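PDB 6T7J: carbon monoxide dehydrogenase from Thermococcus sp. AM4, which probably catalyses the reversible oxidation of carbon monoxide to carbon dioxide at its buried metal cluster C, here nickel-free, passing electrons on through iron-sulfur clusters. Local coordinates for residues Y7-K12 against A35-L40; F119-L124 against K380-A385. All blocks are in the same frame, centred on the assembly; numbering follows the deposited sequence.

Interaction 1: Y7-K12 against A35-L40; sequences YRVPAK and AWHRLL
Val9 and His37 mark the nearest approach of the two backbones, their CA atoms 6.4 Å apart, where the extended chain around Val9 passes over a turn of the helix that includes 35-40. No direct hydrogen bond joins the segments. Val9 enters most deeply. A chi1 of 173° carries CG1 away from the backbone N and leaves CG2 beside it, facing the helix, where it meets three side chains at once. CG2 sits over one face of the His37 imidazole in a CH-pi contact, 3.8 Å from the ring centroid and 21° off the normal. The same methyl touches Trp36 CB at 3.6 Å and Leu40 CD1 at 3.8 Å. A beta-branched residue suits this place, since its short, stiff side chain fits between Trp36 and Leu40, residues one helical turn apart. This is packing of an N-terminal arm on helix 35-42, with helix 20-30 completing the corner: its Glu28 takes hydrogen bonds through OE2 from both Val9 N and His37 NE2. Held at NE2 by Glu28 and at ND1 by a hydrogen bond with the backbone N of Thr34, the imidazole is probably fixed in its rotation. Tyr7 O approaches the ring in its plane, at the CD2 edge. Further toward the surface, Tyr7 CB lies 3.9 Å from Leu40 CD1, an apolar touch made by the root of the tyrosine and not by its ring. A water bridges the backbones here, donating to Tyr7 O at 3.1 Å and to His37 O at 2.7 Å.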
loop_
_atom_site.group_PDB
_atom_site.type_symbol
_atom_site.label_atom_id
_atom_site.label_comp_id
_atom_site.label_asym_id
_atom_site.label_seq_id
_atom_site.Cartn_x
_atom_site.Cartn_y
_atom_site.Cartn_z
ATOM N N TYR A 7 -17.029 -25.139 18.255
ATOM C CA TYR A 7 -16.638 -26.321 17.496
ATOM C C TYR A 7 -15.274 -26.792 17.974
ATOM O O TYR A 7 -14.328 -26.000 18.040
ATOM C CB TYR A 7 -16.597 -26.043 15.986
ATOM C CG TYR A 7 -17.804 -25.301 15.460
ATOM C CD1 TYR A 7 -18.840 -25.976 14.828
ATOM C CD2 TYR A 7 -17.905 -23.924 15.590
ATOM C CE1 TYR A 7 -19.944 -25.297 14.347
ATOM C CE2 TYR A 7 -18.998 -23.239 15.108
ATOM C CZ TYR A 7 -20.018 -23.927 14.496
ATOM O OH TYR A 7 -21.109 -23.236 14.024
ATOM N N ARG A 8 -15.175 -28.075 18.299
ATOM C CA ARG A 8 -13.929 -28.654 18.770
ATOM C C ARG A 8 -13.082 -29.121 17.593
ATOM O O ARG A 8 -13.598 -29.517 16.545
ATOM C CB ARG A 8 -14.202 -29.816 19.725
ATOM C CG ARG A 8 -15.013 -29.400 20.940
ATOM C CD ARG A 8 -14.991 -30.449 22.040
ATOM N NE ARG A 8 -15.146 -29.837 23.357
ATOM C CZ ARG A 8 -14.743 -30.395 24.492
ATOM N NH1 ARG A 8 -14.923 -29.761 25.645
ATOM N NH2 ARG A 8 -14.165 -31.588 24.476
ATOM N N VAL A 9 -11.770 -29.065 17.780
ATOM C CA VAL A 9 -10.802 -29.352 16.725
ATOM C C VAL A 9 -10.361 -30.805 16.868
ATOM O O VAL A 9 -9.778 -31.162 17.901
ATOM C CB VAL A 9 -9.597 -28.404 16.800
ATOM C CG1 VAL A 9 -8.521 -28.825 15.810
ATOM C CG2 VAL A 9 -10.041 -26.972 16.547
ATOM N N PRO A 10 -10.619 -31.668 15.878
ATOM C CA PRO A 10 -10.081 -33.035 15.933
ATOM C C PRO A 10 -8.564 -33.019 16.020
ATOM O O PRO A 10 -7.873 -32.836 15.012
ATOM C CB PRO A 10 -10.574 -33.665 14.623
ATOM C CG PRO A 10 -10.901 -32.505 13.734
ATOM C CD PRO A 10 -11.383 -31.421 14.644
ATOM N N ALA A 11 -8.039 -33.216 17.231
ATOM C CA ALA A 11 -6.640 -32.919 17.511
ATOM C C ALA A 11 -5.677 -34.006 17.051
ATOM O O ALA A 11 -4.505 -33.703 16.805
ATOM C CB ALA A 11 -6.450 -32.673 19.009
ATOM N N LYS A 12 -6.123 -35.256 16.930
ATOM C CA LYS A 12 -5.179 -36.322 16.609
ATOM C C LYS A 12 -4.640 -36.220 15.186
ATOM O O LYS A 12 -3.566 -36.761 14.907
ATOM C CB LYS A 12 -5.821 -37.692 16.830
ATOM C CG LYS A 12 -4.903 -38.682 17.537
ATOM C CD LYS A 12 -4.240 -38.045 18.752
ATOM C CE LYS A 12 -3.050 -38.861 19.233
ATOM N NZ LYS A 12 -2.286 -38.151 20.298
ATOM N N ALA A 35 -6.205 -20.630 16.895
ATOM C CA ALA A 35 -6.464 -20.265 15.507
ATOM C C ALA A 35 -7.336 -21.299 14.805
ATOM O O ALA A 35 -8.119 -20.951 13.914
ATOM C CB ALA A 35 -5.145 -20.080 14.755
ATOM N N TRP A 36 -7.224 -22.571 15.196
ATOM C CA TRP A 36 -8.031 -23.613 14.569
ATOM C C TRP A 36 -9.511 -23.454 14.908
ATOM O O TRP A 36 -10.373 -23.573 14.027
ATOM C CB TRP A 36 -7.522 -24.990 15.001
ATOM C CG TRP A 36 -6.161 -25.348 14.467
ATOM C CD1 TRP A 36 -5.875 -25.873 13.241
ATOM C CD2 TRP A 36 -4.906 -25.220 15.151
ATOM N NE1 TRP A 36 -4.522 -26.076 13.116
ATOM C CE2 TRP A 36 -3.904 -25.685 14.274
ATOM C CE3 TRP A 36 -4.532 -24.756 16.416
ATOM C CZ2 TRP A 36 -2.554 -25.698 14.622
ATOM C CZ3 TRP A 36 -3.191 -24.772 16.759
ATOM C CH2 TRP A 36 -2.219 -25.239 15.864
ATOM N N HIS A 37 -9.825 -23.181 16.179
ATOM C CA HIS A 37 -11.218 -22.989 16.575
ATOM C C HIS A 37 -11.843 -21.809 15.842
ATOM O O HIS A 37 -12.989 -21.886 15.381
ATOM C CB HIS A 37 -11.312 -22.784 18.088
ATOM C CG HIS A 37 -10.702 -23.890 18.890
ATOM N ND1 HIS A 37 -9.411 -23.838 19.371
ATOM C CD2 HIS A 37 -11.206 -25.080 19.297
ATOM C CE1 HIS A 37 -9.145 -24.948 20.037
ATOM N NE2 HIS A 37 -10.218 -25.718 20.005
ATOM N N ARG A 38 -11.103 -20.706 15.714
ATOM C CA ARG A 38 -11.652 -19.536 15.041
ATOM C C ARG A 38 -11.756 -19.753 13.536
ATOM O O ARG A 38 -12.694 -19.251 12.902
ATOM C CB ARG A 38 -10.806 -18.307 15.373
ATOM C CG ARG A 38 -10.833 -17.954 16.859
ATOM C CD ARG A 38 -10.130 -16.641 17.149
ATOM N NE ARG A 38 -8.705 -16.714 16.843
ATOM C CZ ARG A 38 -7.769 -17.072 17.716
ATOM N NH1 ARG A 38 -8.104 -17.389 18.959
ATOM N NH2 ARG A 38 -6.497 -17.116 17.343
ATOM N N LEU A 39 -10.821 -20.509 12.949
ATOM C CA LEU A 39 -10.985 -20.933 11.562
ATOM C C LEU A 39 -12.278 -21.716 11.381
ATOM O O LEU A 39 -13.021 -21.491 10.418
ATOM C CB LEU A 39 -9.791 -21.776 11.116
ATOM C CG LEU A 39 -9.983 -22.482 9.771
ATOM C CD1 LEU A 39 -10.043 -21.462 8.640
ATOM C CD2 LEU A 39 -8.881 -23.505 9.520
ATOM N N LEU A 40 -12.561 -22.646 12.300
ATOM C CA LEU A 40 -13.822 -23.381 12.244
ATOM C C LEU A 40 -15.013 -22.438 12.375
ATOM O O LEU A 40 -16.042 -22.627 11.717
ATOM C CB LEU A 40 -13.860 -24.448 13.340
ATOM C CG LEU A 40 -12.935 -25.654 13.157
ATOM C CD1 LEU A 40 -13.106 -26.639 14.306
ATOM C CD2 LEU A 40 -13.194 -26.327 11.821
HETATM O O HOH W 1 -14.520 -23.020 17.318
#

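Interaction 2: F119-L124 against K380-A385; sequences FQYYKL and KADEIA
Tyr121 lies with its ring against Asp382, ring and carboxylate planes only 10° apart and stacked. Asp382 CB is over the ring face, 3.8 Å from the centroid and 23° off its normal, a CH-pi contact displaced toward the rim, while OD1 comes within 3.2 Å of Tyr121 CD1. Near the far end of the ring, Tyr121 OH is 3.1 Å from Glu383 OE2; that carboxylate, brought back by a bend at chi2 (96°), stands almost perpendicular to the ring. Ala381 adds a small apolar surface: its CB lies 3.7 Å from Tyr122 OH and 4.0 Å from Tyr122 CE2, and a methyl suits a place where the helix start comes close to a buried ring. Behind these contacts, a type I beta turn from Phe119 to Tyr122, closed by Tyr122 N to Phe119 O at 3.0 Å, presents the two tyrosines in succession to the first turn of helix 381-395. Helix 271-281 probably positions both partners through Lys276, which forms a salt bridge with Asp382 OD1, hydrogen-bonds Tyr121 O and makes a cation-pi contact with Tyr122, whose OH hydrogen-bonds to Ile272 O. An alanine in place of Tyr121 removes ring and hydroxyl, and would probably leave a gap between turn and helix and the flat side of the Asp382 carboxylate uncovered. A carboxylate laid on an electron-rich ring probably gains little by itself, and its charge is probably offset chiefly by Lys276, which ties the loop after helix 81-115 to the start of helix 381-395.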
loop_
_atom_site.group_PDB
_atom_site.type_symbol
_atom_site.label_atom_id
_atom_site.label_comp_id
_atom_site.label_asym_id
_atom_site.label_seq_id
_atom_site.Cartn_x
_atom_site.Cartn_y
_atom_site.Cartn_z
ATOM N N PHE A 119 25.331 4.163 18.340
ATOM C CA PHE A 119 24.782 3.011 19.056
ATOM C C PHE A 119 25.936 2.095 19.453
ATOM O O PHE A 119 26.213 1.082 18.812
ATOM C CB PHE A 119 23.758 2.274 18.199
ATOM C CG PHE A 119 22.625 3.134 17.723
ATOM C CD1 PHE A 119 22.008 4.030 18.577
ATOM C CD2 PHE A 119 22.170 3.034 16.418
ATOM C CE1 PHE A 119 20.961 4.818 18.136
ATOM C CE2 PHE A 119 21.124 3.819 15.972
ATOM C CZ PHE A 119 20.519 4.713 16.833
ATOM N N GLN A 120 26.611 2.458 20.543
ATOM C CA GLN A 120 27.772 1.681 20.961
ATOM C C GLN A 120 27.405 0.323 21.545
ATOM O O GLN A 120 28.312 -0.446 21.881
ATOM C CB GLN A 120 28.604 2.473 21.969
ATOM C CG GLN A 120 28.874 3.909 21.556
ATOM C CD GLN A 120 30.349 4.185 21.332
ATOM O OE1 GLN A 120 31.139 4.215 22.277
ATOM N NE2 GLN A 120 30.727 4.386 20.075
ATOM N N TYR A 121 26.120 0.003 21.679
ATOM C CA TYR A 121 25.721 -1.350 22.043
ATOM C C TYR A 121 25.726 -2.301 20.854
ATOM O O TYR A 121 25.404 -3.481 21.023
ATOM C CB TYR A 121 24.335 -1.343 22.691
ATOM C CG TYR A 121 24.330 -0.818 24.106
ATOM C CD1 TYR A 121 25.106 -1.413 25.092
ATOM C CD2 TYR A 121 23.551 0.278 24.457
ATOM C CE1 TYR A 121 25.106 -0.933 26.389
ATOM C CE2 TYR A 121 23.544 0.765 25.751
ATOM C CZ TYR A 121 24.323 0.156 26.712
ATOM O OH TYR A 121 24.317 0.637 28.001
ATOM N N TYR A 122 26.084 -1.822 19.665
ATOM C CA TYR A 122 26.124 -2.642 18.465
ATOM C C TYR A 122 27.460 -2.450 17.761
ATOM O O TYR A 122 27.989 -1.334 17.701
ATOM C CB TYR A 122 24.967 -2.300 17.522
ATOM C CG TYR A 122 23.605 -2.594 18.108
ATOM C CD1 TYR A 122 23.006 -3.833 17.928
ATOM C CD2 TYR A 122 22.923 -1.637 18.847
ATOM C CE1 TYR A 122 21.765 -4.112 18.464
ATOM C CE2 TYR A 122 21.679 -1.905 19.388
ATOM C CZ TYR A 122 21.105 -3.145 19.192
ATOM O OH TYR A 122 19.867 -3.424 19.726
ATOM N N LYS A 123 27.995 -3.544 17.233
ATOM C CA LYS A 123 29.324 -3.595 16.645
ATOM C C LYS A 123 29.234 -3.761 15.135
ATOM O O LYS A 123 28.176 -4.054 14.571
ATOM C CB LYS A 123 30.135 -4.757 17.239
ATOM C CG LYS A 123 30.667 -4.526 18.643
ATOM C CD LYS A 123 29.837 -5.259 19.688
ATOM C CE LYS A 123 29.623 -4.398 20.925
ATOM N NZ LYS A 123 28.674 -5.032 21.883
ATOM N N LEU A 124 30.372 -3.557 14.481
ATOM C CA LEU A 124 30.608 -4.057 13.131
ATOM C C LEU A 124 31.428 -5.330 13.305
ATOM O O LEU A 124 32.650 -5.275 13.462
ATOM C CB LEU A 124 31.329 -3.026 12.271
ATOM C CG LEU A 124 30.573 -1.737 11.940
ATOM C CD1 LEU A 124 31.474 -0.775 11.181
ATOM C CD2 LEU A 124 29.316 -2.043 11.143
ATOM N N LYS A 380 19.537 2.959 24.151
ATOM C CA LYS A 380 19.427 2.422 25.505
ATOM C C LYS A 380 19.079 0.936 25.481
ATOM O O LYS A 380 18.363 0.435 26.349
ATOM C CB LYS A 380 18.393 3.199 26.317
ATOM C CG LYS A 380 18.734 4.669 26.522
ATOM C CD LYS A 380 19.910 4.841 27.473
ATOM C CE LYS A 380 20.371 6.292 27.534
ATOM N NZ LYS A 380 21.581 6.453 28.392
ATOM N N ALA A 381 19.614 0.216 24.489
ATOM C CA ALA A 381 19.182 -1.153 24.218
ATOM C C ALA A 381 19.386 -2.061 25.425
ATOM O O ALA A 381 18.473 -2.797 25.824
ATOM C CB ALA A 381 19.933 -1.700 23.005
ATOM N N ASP A 382 20.581 -2.031 26.017
ATOM C CA ASP A 382 20.882 -2.947 27.113
ATOM C C ASP A 382 20.016 -2.661 28.335
ATOM O O ASP A 382 19.592 -3.591 29.030
ATOM C CB ASP A 382 22.366 -2.868 27.468
ATOM C CG ASP A 382 23.219 -3.797 26.623
ATOM O OD1 ASP A 382 23.049 -3.806 25.384
ATOM O OD2 ASP A 382 24.060 -4.520 27.196
ATOM N N GLU A 383 19.726 -1.384 28.603
ATOM C CA GLU A 383 18.888 -1.044 29.751
ATOM C C GLU A 383 17.460 -1.547 29.566
ATOM O O GLU A 383 16.868 -2.116 30.495
ATOM C CB GLU A 383 18.905 0.468 29.978
ATOM C CG GLU A 383 20.192 0.988 30.601
ATOM C CD GLU A 383 21.178 1.511 29.570
ATOM O OE1 GLU A 383 21.859 2.519 29.854
ATOM O OE2 GLU A 383 21.272 0.914 28.475
ATOM N N ILE A 384 16.893 -1.356 28.372
ATOM C CA ILE A 384 15.544 -1.843 28.098
ATOM C C ILE A 384 15.502 -3.365 28.164
ATOM O O ILE A 384 14.550 -3.953 28.697
ATOM C CB ILE A 384 15.052 -1.322 26.733
ATOM C CG1 ILE A 384 15.285 0.185 26.613
ATOM C CG2 ILE A 384 13.581 -1.650 26.533
ATOM C CD1 ILE A 384 14.283 1.025 27.362
ATOM N N ALA A 385 16.529 -4.028 27.627
ATOM C CA ALA A 385 16.568 -5.486 27.677
ATOM C C ALA A 385 16.649 -5.990 29.115
ATOM O O ALA A 385 15.970 -6.960 29.480
ATOM C CB ALA A 385 17.746 -6.005 26.854
#

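Overall arrangement
Both contacts are partly buried and lie about 25 Å from the centre of the chain, their own centres 42 Å apart, with no atoms in touch and no element in common. Interaction 1 is local in sequence, folding the N-terminal arm onto a helix that begins only 23 residues later; that helix also reaches the second subunit through Arg38 and Leu39. Interaction 2 spans more than 250 residues within one subunit, joining a loop to a helix of the prismane/CO dehydrogenase fold. A valine packed on an imidazole and aliphatic carbons, with a bridging water, makes up the first, a tyrosine ring beside two carboxylates much of the second. Each relies on one charged residue from a helix outside the contact, Glu28 or Lys276.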